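Local atomic coordinates of tRNA (adenine(58)-N(1))-methyltransferase TrmI (Thermus thermophilus, PDB entry 2PWY), a protein that catalyses the S-adenosyl-L-methionine-dependent methylation of N1 of adenosine 58 in tRNA and is required for growth at extreme temperatures. Residues V50-T53 with E57-S60; L10-R15 with Y20-K25; E176-L181 with V208-A213. One frame throughout, in Å; residues are numbered along the deposited sequence.

Interactions 1 and 2 are neighbours and interaction 3 stands far from both. Along the chain they come in series as 2, 1, 3. Interaction 2 pairs the outer strand 19-22 with 10-13, and interaction 1 pairs 58-62 with the outer strand 50-52, in one four-stranded antiparallel sheet. Their centres lie about 11 Å apart, joined where 10-13 runs beside 58-62: S60 N is 2.8 Å from K13 O. Interaction 3 belongs to the S-adenosyl-L-methionine-binding domain, its centre about 51 Å from that of interaction 1 and about 42 Å from that of interaction 2. The first two thus lie in the smaller N-terminal domain, which may take part in tRNA recognition, the third in the catalytic one.

Interaction 1 of 3, residues V50-T53 with E57-S60; sequences VVRT and EELS. With SO4 (sulfate ion), chain D.
The side chain of E58 crosses that of V50 diagonally from the neighbouring strand, with E58 CG 3.7 Å from V50 CB. A chi1 of -175° turns E58 CG away from the backbone N, and the extended chain beyond carries the carboxylate across the fork of the valine. E58 OE1 stops 3.9 Å from V50 CG1, and E58 OE2 comes 3.8 Å from V50 CG2. The same OE2 also meets the aliphatic root of R52, 3.6 Å from its CG. The opposite charges nevertheless stay apart, with R52 NE 5.5 Å from E58 OE2, because the arginine bends at chi3 and takes its guanidinium elsewhere. Its end binds a sulfate, probably from the crystallisation liquor, at the guanidinium edge: R52 NH2 to sulfate O4 is 2.7 Å and almost straight (174°), while the bond from NH1 to O3 is longer.

With an alanine in place of E58, the methyls of V50 would probably lose their cover and R52 CG the carboxylate oxygen resting on it. All of this rides on an antiparallel beta hairpin, strands 50-52 and 58-62, at one border of the four-stranded N-terminal sheet. V51 and L59 form its hydrogen-bonded pair, donating N-H to each other's carbonyl, and their side chains turn to the face that packs on V37.

Toward the turn, T53 N reaches E57 O at 3.0 Å from above the carbonyl plane (46° out of it), and a water donates to that oxygen too. The T53 and E57 side chains lie side by side, OG1 against E57 CB and CG, and OG1 is weakly hydrogen-bonded to K34 O. The glutamate bends at chi2, and its OE2 accepts E58 N on the anti lone pair; R15 N, just past strand 10-13, is a second donor.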
loop_
_atom_site.group_PDB
_atom_site.type_symbol
_atom_site.label_atom_id
_atom_site.label_comp_id
_atom_site.label_asym_id
_atom_site.label_seq_id
_atom_site.Cartn_x
_atom_site.Cartn_y
_atom_site.Cartn_z
ATOM N N VAL A 50 -31.112 0.734 -20.328
ATOM C CA VAL A 50 -31.698 0.264 -19.071
ATOM C C VAL A 50 -33.047 -0.404 -19.310
ATOM O O VAL A 50 -33.712 -0.136 -20.314
ATOM C CB VAL A 50 -31.864 1.404 -18.004
ATOM C CG1 VAL A 50 -30.534 2.039 -17.644
ATOM C CG2 VAL A 50 -32.874 2.464 -18.460
ATOM N N VAL A 51 -33.431 -1.288 -18.393
ATOM C CA VAL A 51 -34.775 -1.844 -18.357
ATOM C C VAL A 51 -35.357 -1.529 -16.980
ATOM O O VAL A 51 -34.824 -1.973 -15.960
ATOM C CB VAL A 51 -34.805 -3.380 -18.626
ATOM C CG1 VAL A 51 -36.241 -3.907 -18.553
ATOM C CG2 VAL A 51 -34.172 -3.724 -19.993
ATOM N N ARG A 52 -36.433 -0.741 -16.957
ATOM C CA ARG A 52 -37.100 -0.391 -15.701
ATOM C C ARG A 52 -38.011 -1.540 -15.260
ATOM O O ARG A 52 -38.820 -2.044 -16.049
ATOM C CB ARG A 52 -37.955 0.864 -15.867
ATOM C CG ARG A 52 -37.206 2.144 -16.227
ATOM C CD ARG A 52 -38.146 3.345 -16.042
ATOM N NE ARG A 52 -39.276 3.321 -16.980
ATOM C CZ ARG A 52 -40.466 3.880 -16.754
ATOM N NH1 ARG A 52 -40.715 4.508 -15.607
ATOM N NH2 ARG A 52 -41.420 3.802 -17.674
ATOM N N THR A 53 -37.888 -1.956 -14.006
ATOM C CA THR A 53 -38.799 -2.983 -13.492
ATOM C C THR A 53 -39.653 -2.419 -12.342
ATOM O O THR A 53 -40.133 -1.283 -12.442
ATOM C CB THR A 53 -38.049 -4.286 -13.127
ATOM O OG1 THR A 53 -37.107 -4.014 -12.094
ATOM C CG2 THR A 53 -37.289 -4.830 -14.346
ATOM N N GLU A 57 -36.774 -0.228 -9.218
ATOM C CA GLU A 57 -35.654 -1.019 -9.724
ATOM C C GLU A 57 -35.392 -0.718 -11.195
ATOM O O GLU A 57 -36.308 -0.418 -11.965
ATOM C CB GLU A 57 -35.886 -2.516 -9.503
ATOM C CG GLU A 57 -34.748 -3.451 -9.926
ATOM C CD GLU A 57 -33.459 -3.222 -9.152
ATOM O OE1 GLU A 57 -33.175 -4.006 -8.215
ATOM O OE2 GLU A 57 -32.727 -2.266 -9.482
ATOM N N GLU A 58 -34.117 -0.806 -11.563
ATOM C CA GLU A 58 -33.672 -0.546 -12.906
ATOM C C GLU A 58 -32.440 -1.405 -13.140
ATOM O O GLU A 58 -31.486 -1.374 -12.353
ATOM C CB GLU A 58 -33.349 0.938 -13.058
ATOM C CG GLU A 58 -32.980 1.365 -14.458
ATOM C CD GLU A 58 -33.024 2.864 -14.610
ATOM O OE1 GLU A 58 -31.989 3.531 -14.381
ATOM O OE2 GLU A 58 -34.109 3.373 -14.956
ATOM N N LEU A 59 -32.484 -2.191 -14.208
ATOM C CA LEU A 59 -31.355 -3.016 -14.606
ATOM C C LEU A 59 -30.584 -2.297 -15.699
ATOM O O LEU A 59 -31.119 -2.055 -16.785
ATOM C CB LEU A 59 -31.838 -4.382 -15.115
ATOM C CG LEU A 59 -32.701 -5.170 -14.118
ATOM C CD1 LEU A 59 -33.282 -6.406 -14.773
ATOM C CD2 LEU A 59 -31.901 -5.542 -12.858
ATOM N N SER A 60 -29.329 -1.958 -15.424
ATOM C CA SER A 60 -28.519 -1.325 -16.454
ATOM C C SER A 60 -27.884 -2.439 -17.266
ATOM O O SER A 60 -27.433 -3.444 -16.707
ATOM C CB SER A 60 -27.457 -0.414 -15.855
ATOM O OG SER A 60 -26.631 -1.140 -14.978
HETATM S S SO4 D . -44.291 5.869 -16.284
HETATM O O1 SO4 D . -44.815 5.057 -15.191
HETATM O O2 SO4 D . -45.352 6.742 -16.773
HETATM O O3 SO4 D . -43.166 6.669 -15.803
HETATM O O4 SO4 D . -43.866 4.999 -17.381
HETATM O O HOH W 1 -38.202 1.527 -12.165
#

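Interaction 2 of 3, residues L10-R15 with Y20-K25; sequences LLLKDR and YLVFPK
Y20 passes the carbonyl of L12 and reaches D14 in the antiparallel beta hairpin of strands 10-13 and 19-22, at one border of the N-terminal domain's four-stranded sheet. Its CB is 4.1 Å from L12 O; with CG beside the backbone N (chi1 -50°), the ring continues toward D14. CD2 passes 3.6 Å from L12 O, and CE2 is 3.7 Å from D14 OD2. At the tip, Y20 OH donates to D14 OD2 at 3.1 Å, meeting it from above the carboxylate plane (36° out of it), although OD2 lies in the plane of the tyrosine ring. The carboxylate has further holds, since OD1 accepts R18 N and OD2 also bonds H32 NE2.

Two hydrogen-bonded pairs, L10 with V22 and L12 with Y20, fix the strand register through four backbone bonds. L12, V22 and L10 share the face that packs on helix 39-45, and L12 CD1 touches V22 CG2 at 3.8 Å. On the other face, L11 and L21 meet through their CD1 atoms near P64. Past the last pair, P24 comes back to L10 and the two cross at about a right angle, L10 CD1 3.7 Å from P24 CG.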
loop_
_atom_site.group_PDB
_atom_site.type_symbol
_atom_site.label_atom_id
_atom_site.label_comp_id
_atom_site.label_asym_id
_atom_site.label_seq_id
_atom_site.Cartn_x
_atom_site.Cartn_y
_atom_site.Cartn_z
ATOM N N LEU A 10 -24.110 -10.409 -21.925
ATOM C CA LEU A 10 -24.381 -9.113 -21.335
ATOM C C LEU A 10 -24.084 -9.163 -19.849
ATOM O O LEU A 10 -24.101 -10.229 -19.249
ATOM C CB LEU A 10 -25.853 -8.736 -21.549
ATOM C CG LEU A 10 -26.302 -8.569 -23.003
ATOM C CD1 LEU A 10 -27.814 -8.462 -23.034
ATOM C CD2 LEU A 10 -25.647 -7.344 -23.651
ATOM N N LEU A 11 -23.794 -8.009 -19.263
ATOM C CA LEU A 11 -23.704 -7.891 -17.817
ATOM C C LEU A 11 -24.778 -6.909 -17.380
ATOM O O LEU A 11 -24.838 -5.780 -17.876
ATOM C CB LEU A 11 -22.315 -7.413 -17.374
ATOM C CG LEU A 11 -22.069 -7.374 -15.862
ATOM C CD1 LEU A 11 -21.695 -8.768 -15.398
ATOM C CD2 LEU A 11 -20.968 -6.370 -15.509
ATOM N N LEU A 12 -25.631 -7.365 -16.476
ATOM C CA LEU A 12 -26.692 -6.544 -15.917
ATOM C C LEU A 12 -26.289 -6.112 -14.516
ATOM O O LEU A 12 -25.698 -6.895 -13.765
ATOM C CB LEU A 12 -28.001 -7.334 -15.856
ATOM C CG LEU A 12 -28.470 -8.043 -17.133
ATOM C CD1 LEU A 12 -29.834 -8.691 -16.893
ATOM C CD2 LEU A 12 -28.510 -7.079 -18.327
ATOM N N LYS A 13 -26.586 -4.860 -14.178
ATOM C CA LYS A 13 -26.422 -4.367 -12.809
ATOM C C LYS A 13 -27.735 -3.773 -12.309
ATOM O O LYS A 13 -28.407 -3.006 -13.030
ATOM C CB LYS A 13 -25.314 -3.316 -12.709
ATOM C CG LYS A 13 -23.902 -3.845 -12.979
ATOM C CD LYS A 13 -22.813 -2.872 -12.484
ATOM C CE LYS A 13 -22.556 -1.717 -13.478
ATOM N NZ LYS A 13 -21.310 -0.909 -13.202
ATOM N N ASP A 14 -28.107 -4.127 -11.081
ATOM C CA ASP A 14 -29.303 -3.558 -10.467
ATOM C C ASP A 14 -28.936 -2.331 -9.626
ATOM O O ASP A 14 -27.759 -1.955 -9.563
ATOM C CB ASP A 14 -30.101 -4.626 -9.690
ATOM C CG ASP A 14 -29.320 -5.243 -8.530
ATOM O OD1 ASP A 14 -28.373 -4.615 -8.004
ATOM O OD2 ASP A 14 -29.685 -6.370 -8.127
ATOM N N ARG A 15 -29.930 -1.694 -9.003
ATOM C CA ARG A 15 -29.692 -0.463 -8.247
ATOM C C ARG A 15 -28.795 -0.667 -7.017
ATOM O O ARG A 15 -28.114 0.261 -6.587
ATOM C CB ARG A 15 -31.013 0.214 -7.860
ATOM N N TYR A 20 -24.776 -9.420 -12.882
ATOM C CA TYR A 20 -25.236 -10.705 -13.394
ATOM C C TYR A 20 -24.804 -10.865 -14.835
ATOM O O TYR A 20 -25.067 -9.996 -15.665
ATOM C CB TYR A 20 -26.761 -10.801 -13.343
ATOM C CG TYR A 20 -27.381 -10.439 -12.014
ATOM C CD1 TYR A 20 -27.711 -11.429 -11.085
ATOM C CD2 TYR A 20 -27.654 -9.109 -11.689
ATOM C CE1 TYR A 20 -28.287 -11.098 -9.858
ATOM C CE2 TYR A 20 -28.234 -8.771 -10.464
ATOM C CZ TYR A 20 -28.545 -9.771 -9.558
ATOM O OH TYR A 20 -29.113 -9.440 -8.341
ATOM N N LEU A 21 -24.163 -11.991 -15.125
ATOM C CA LEU A 21 -23.743 -12.303 -16.474
ATOM C C LEU A 21 -24.855 -13.100 -17.141
ATOM O O LEU A 21 -25.316 -14.121 -16.615
ATOM C CB LEU A 21 -22.422 -13.083 -16.443
ATOM C CG LEU A 21 -21.503 -13.145 -17.661
ATOM C CD1 LEU A 21 -21.049 -11.767 -18.164
ATOM C CD2 LEU A 21 -20.290 -13.992 -17.306
ATOM N N VAL A 22 -25.308 -12.608 -18.286
ATOM C CA VAL A 22 -26.438 -13.204 -18.991
ATOM C C VAL A 22 -26.018 -13.525 -20.419
ATOM O O VAL A 22 -25.410 -12.698 -21.102
ATOM C CB VAL A 22 -27.681 -12.273 -18.948
ATOM C CG1 VAL A 22 -28.835 -12.846 -19.768
ATOM C CG2 VAL A 22 -28.112 -12.027 -17.499
ATOM N N PHE A 23 -26.308 -14.750 -20.841
ATOM C CA PHE A 23 -26.054 -15.187 -22.204
ATOM C C PHE A 23 -27.419 -15.216 -22.897
ATOM O O PHE A 23 -28.185 -16.170 -22.734
ATOM C CB PHE A 23 -25.362 -16.555 -22.214
ATOM C CG PHE A 23 -24.026 -16.559 -21.509
ATOM C CD1 PHE A 23 -22.846 -16.378 -22.224
ATOM C CD2 PHE A 23 -23.953 -16.716 -20.124
ATOM C CE1 PHE A 23 -21.602 -16.364 -21.569
ATOM C CE2 PHE A 23 -22.719 -16.703 -19.455
ATOM C CZ PHE A 23 -21.540 -16.527 -20.179
ATOM N N PRO A 24 -27.745 -14.143 -23.635
ATOM C CA PRO A 24 -29.117 -13.975 -24.132
ATOM C C PRO A 24 -29.522 -15.065 -25.112
ATOM O O PRO A 24 -28.695 -15.554 -25.883
ATOM C CB PRO A 24 -29.081 -12.612 -24.838
ATOM C CG PRO A 24 -27.837 -11.946 -24.347
ATOM C CD PRO A 24 -26.873 -13.030 -24.042
ATOM N N LYS A 25 -30.791 -15.450 -25.058
ATOM C CA LYS A 25 -31.358 -16.404 -26.004
ATOM C C LYS A 25 -32.821 -16.028 -26.220
ATOM O O LYS A 25 -33.479 -15.539 -25.306
ATOM C CB LYS A 25 -31.201 -17.845 -25.496
ATOM C CG LYS A 25 -32.023 -18.186 -24.266
ATOM C CD LYS A 25 -31.570 -19.472 -23.593
ATOM C CE LYS A 25 -32.646 -19.964 -22.627
ATOM N NZ LYS A 25 -32.102 -20.866 -21.563
#

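Interaction 3 of 3, residues E176-L181 with V208-A213; sequences EPWKVL and VRAAEA
A210 O, in helix 201-211, accepts A213 N at 3.1 Å, while the methyl of the same alanine presses against W178 across the contact. The setting is the Rossmann-like fold of class I methyltransferases. Segment 176-181 lies in the beta-alpha-beta crossover that runs from strand 167-173 through helix 181-187 to the parallel strand 192-198, and helix 201-211 follows that second strand.

The tightest point is carbon on carbon: W178 CB is 3.4 Å from A210 CB, and the two CA atoms are only 5.8 Å apart. At that separation the A210 methyl sits directly against W178 CB; the indole itself leads off from A210. With chi1 at 35°, well short of the usual +60°, the ring turns back over its own loop, where E176 CA and P177 CD both lie 3.7 Å above one of its faces, toward the rim. The loop is held in a helix-like turn by K179 N to E176 O and V180 N to P177 O.

Three residues on, L181 adds the second contact. Its CG is anti to the carbonyl carbon (chi1 -74°), and CD1 is the branch that reaches the helix, resting 4.1 Å from A210 CB. L207 of the same helix lines this seam, touched by P177, W178 and L181. V180, between W178 and L181 in sequence, touches the bound S-adenosyl-L-homocysteine, which places this packing next to one residue of the cofactor pocket. Beyond A210, L181 CD1 settles against the backbone of the helix, 3.8 Å from A211 N.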
loop_
_atom_site.group_PDB
_atom_site.type_symbol
_atom_site.label_atom_id
_atom_site.label_comp_id
_atom_site.label_asym_id
_atom_site.label_seq_id
_atom_site.Cartn_x
_atom_site.Cartn_y
_atom_site.Cartn_z
ATOM N N GLU A 176 3.264 -25.385 -8.831
ATOM C CA GLU A 176 4.655 -25.845 -8.782
ATOM C C GLU A 176 5.401 -25.516 -10.073
ATOM O O GLU A 176 5.763 -26.428 -10.841
ATOM C CB GLU A 176 4.706 -27.344 -8.495
ATOM C CG GLU A 176 4.035 -27.713 -7.176
ATOM C CD GLU A 176 3.973 -29.198 -6.941
ATOM O OE1 GLU A 176 3.481 -29.932 -7.826
ATOM O OE2 GLU A 176 4.407 -29.623 -5.854
ATOM N N PRO A 177 5.636 -24.213 -10.321
ATOM C CA PRO A 177 6.267 -23.769 -11.561
ATOM C C PRO A 177 7.697 -24.285 -11.743
ATOM O O PRO A 177 8.152 -24.382 -12.868
ATOM C CB PRO A 177 6.277 -22.237 -11.434
ATOM C CG PRO A 177 6.180 -21.973 -9.986
ATOM C CD PRO A 177 5.323 -23.070 -9.437
ATOM N N TRP A 178 8.390 -24.616 -10.651
ATOM C CA TRP A 178 9.730 -25.211 -10.762
ATOM C C TRP A 178 9.730 -26.477 -11.636
ATOM O O TRP A 178 10.701 -26.748 -12.329
ATOM C CB TRP A 178 10.340 -25.511 -9.381
ATOM C CG TRP A 178 9.342 -25.948 -8.362
ATOM C CD1 TRP A 178 8.992 -27.239 -8.038
ATOM C CD2 TRP A 178 8.559 -25.094 -7.522
ATOM N NE1 TRP A 178 8.033 -27.231 -7.056
ATOM C CE2 TRP A 178 7.759 -25.931 -6.707
ATOM C CE3 TRP A 178 8.469 -23.700 -7.362
ATOM C CZ2 TRP A 178 6.857 -25.419 -5.761
ATOM C CZ3 TRP A 178 7.568 -23.187 -6.406
ATOM C CH2 TRP A 178 6.783 -24.050 -5.621
ATOM N N LYS A 179 8.634 -27.236 -11.607
ATOM C CA LYS A 179 8.533 -28.470 -12.394
ATOM C C LYS A 179 8.531 -28.276 -13.912
ATOM O O LYS A 179 8.801 -29.221 -14.654
ATOM C CB LYS A 179 7.302 -29.273 -11.982
ATOM C CG LYS A 179 7.372 -29.833 -10.574
ATOM C CD LYS A 179 6.228 -30.817 -10.344
ATOM C CE LYS A 179 6.120 -31.250 -8.897
ATOM N NZ LYS A 179 7.428 -31.526 -8.262
ATOM N N VAL A 180 8.218 -27.062 -14.371
ATOM C CA VAL A 180 8.104 -26.774 -15.811
ATOM C C VAL A 180 9.225 -25.864 -16.335
ATOM O O VAL A 180 9.198 -25.430 -17.498
ATOM C CB VAL A 180 6.686 -26.204 -16.200
ATOM C CG1 VAL A 180 5.587 -27.138 -15.746
ATOM C CG2 VAL A 180 6.455 -24.788 -15.639
ATOM N N LEU A 181 10.206 -25.574 -15.484
ATOM C CA LEU A 181 11.288 -24.648 -15.845
ATOM C C LEU A 181 12.195 -25.197 -16.952
ATOM O O LEU A 181 12.689 -24.449 -17.788
ATOM C CB LEU A 181 12.130 -24.280 -14.627
ATOM C CG LEU A 181 11.500 -23.314 -13.615
ATOM C CD1 LEU A 181 12.478 -23.074 -12.474
ATOM C CD2 LEU A 181 11.067 -21.981 -14.263
ATOM N N VAL A 208 12.499 -18.988 -6.978
ATOM C CA VAL A 208 13.761 -18.257 -7.116
ATOM C C VAL A 208 14.946 -19.212 -6.983
ATOM O O VAL A 208 15.860 -19.179 -7.803
ATOM C CB VAL A 208 13.842 -17.068 -6.111
ATOM C CG1 VAL A 208 15.288 -16.544 -5.957
ATOM C CG2 VAL A 208 12.906 -15.951 -6.576
ATOM N N ARG A 209 14.901 -20.086 -5.978
ATOM C CA ARG A 209 15.972 -21.078 -5.785
ATOM C C ARG A 209 16.020 -22.085 -6.936
ATOM O O ARG A 209 17.097 -22.368 -7.469
ATOM C CB ARG A 209 15.824 -21.785 -4.433
ATOM N N ALA A 210 14.857 -22.585 -7.355
ATOM C CA ALA A 210 14.771 -23.554 -8.457
ATOM C C ALA A 210 15.305 -22.997 -9.781
ATOM O O ALA A 210 15.943 -23.716 -10.546
ATOM C CB ALA A 210 13.344 -24.041 -8.626
ATOM N N ALA A 211 15.061 -21.710 -10.030
ATOM C CA ALA A 211 15.494 -21.061 -11.271
ATOM C C ALA A 211 17.016 -20.938 -11.352
ATOM O O ALA A 211 17.565 -20.746 -12.437
ATOM C CB ALA A 211 14.837 -19.709 -11.407
ATOM N N GLU A 212 17.691 -21.065 -10.209
ATOM C CA GLU A 212 19.157 -21.074 -10.186
ATOM C C GLU A 212 19.767 -22.356 -10.769
ATOM O O GLU A 212 20.988 -22.445 -10.923
ATOM C CB GLU A 212 19.673 -20.791 -8.772
ATOM C CG GLU A 212 19.427 -19.344 -8.350
ATOM C CD GLU A 212 19.611 -19.104 -6.870
ATOM O OE1 GLU A 212 20.207 -19.967 -6.187
ATOM O OE2 GLU A 212 19.171 -18.034 -6.402
ATOM N N ALA A 213 18.919 -23.335 -11.096
ATOM C CA ALA A 213 19.353 -24.562 -11.765
ATOM C C ALA A 213 19.048 -24.540 -13.272
ATOM O O ALA A 213 19.193 -25.555 -13.973
ATOM C CB ALA A 213 18.718 -25.779 -11.092
#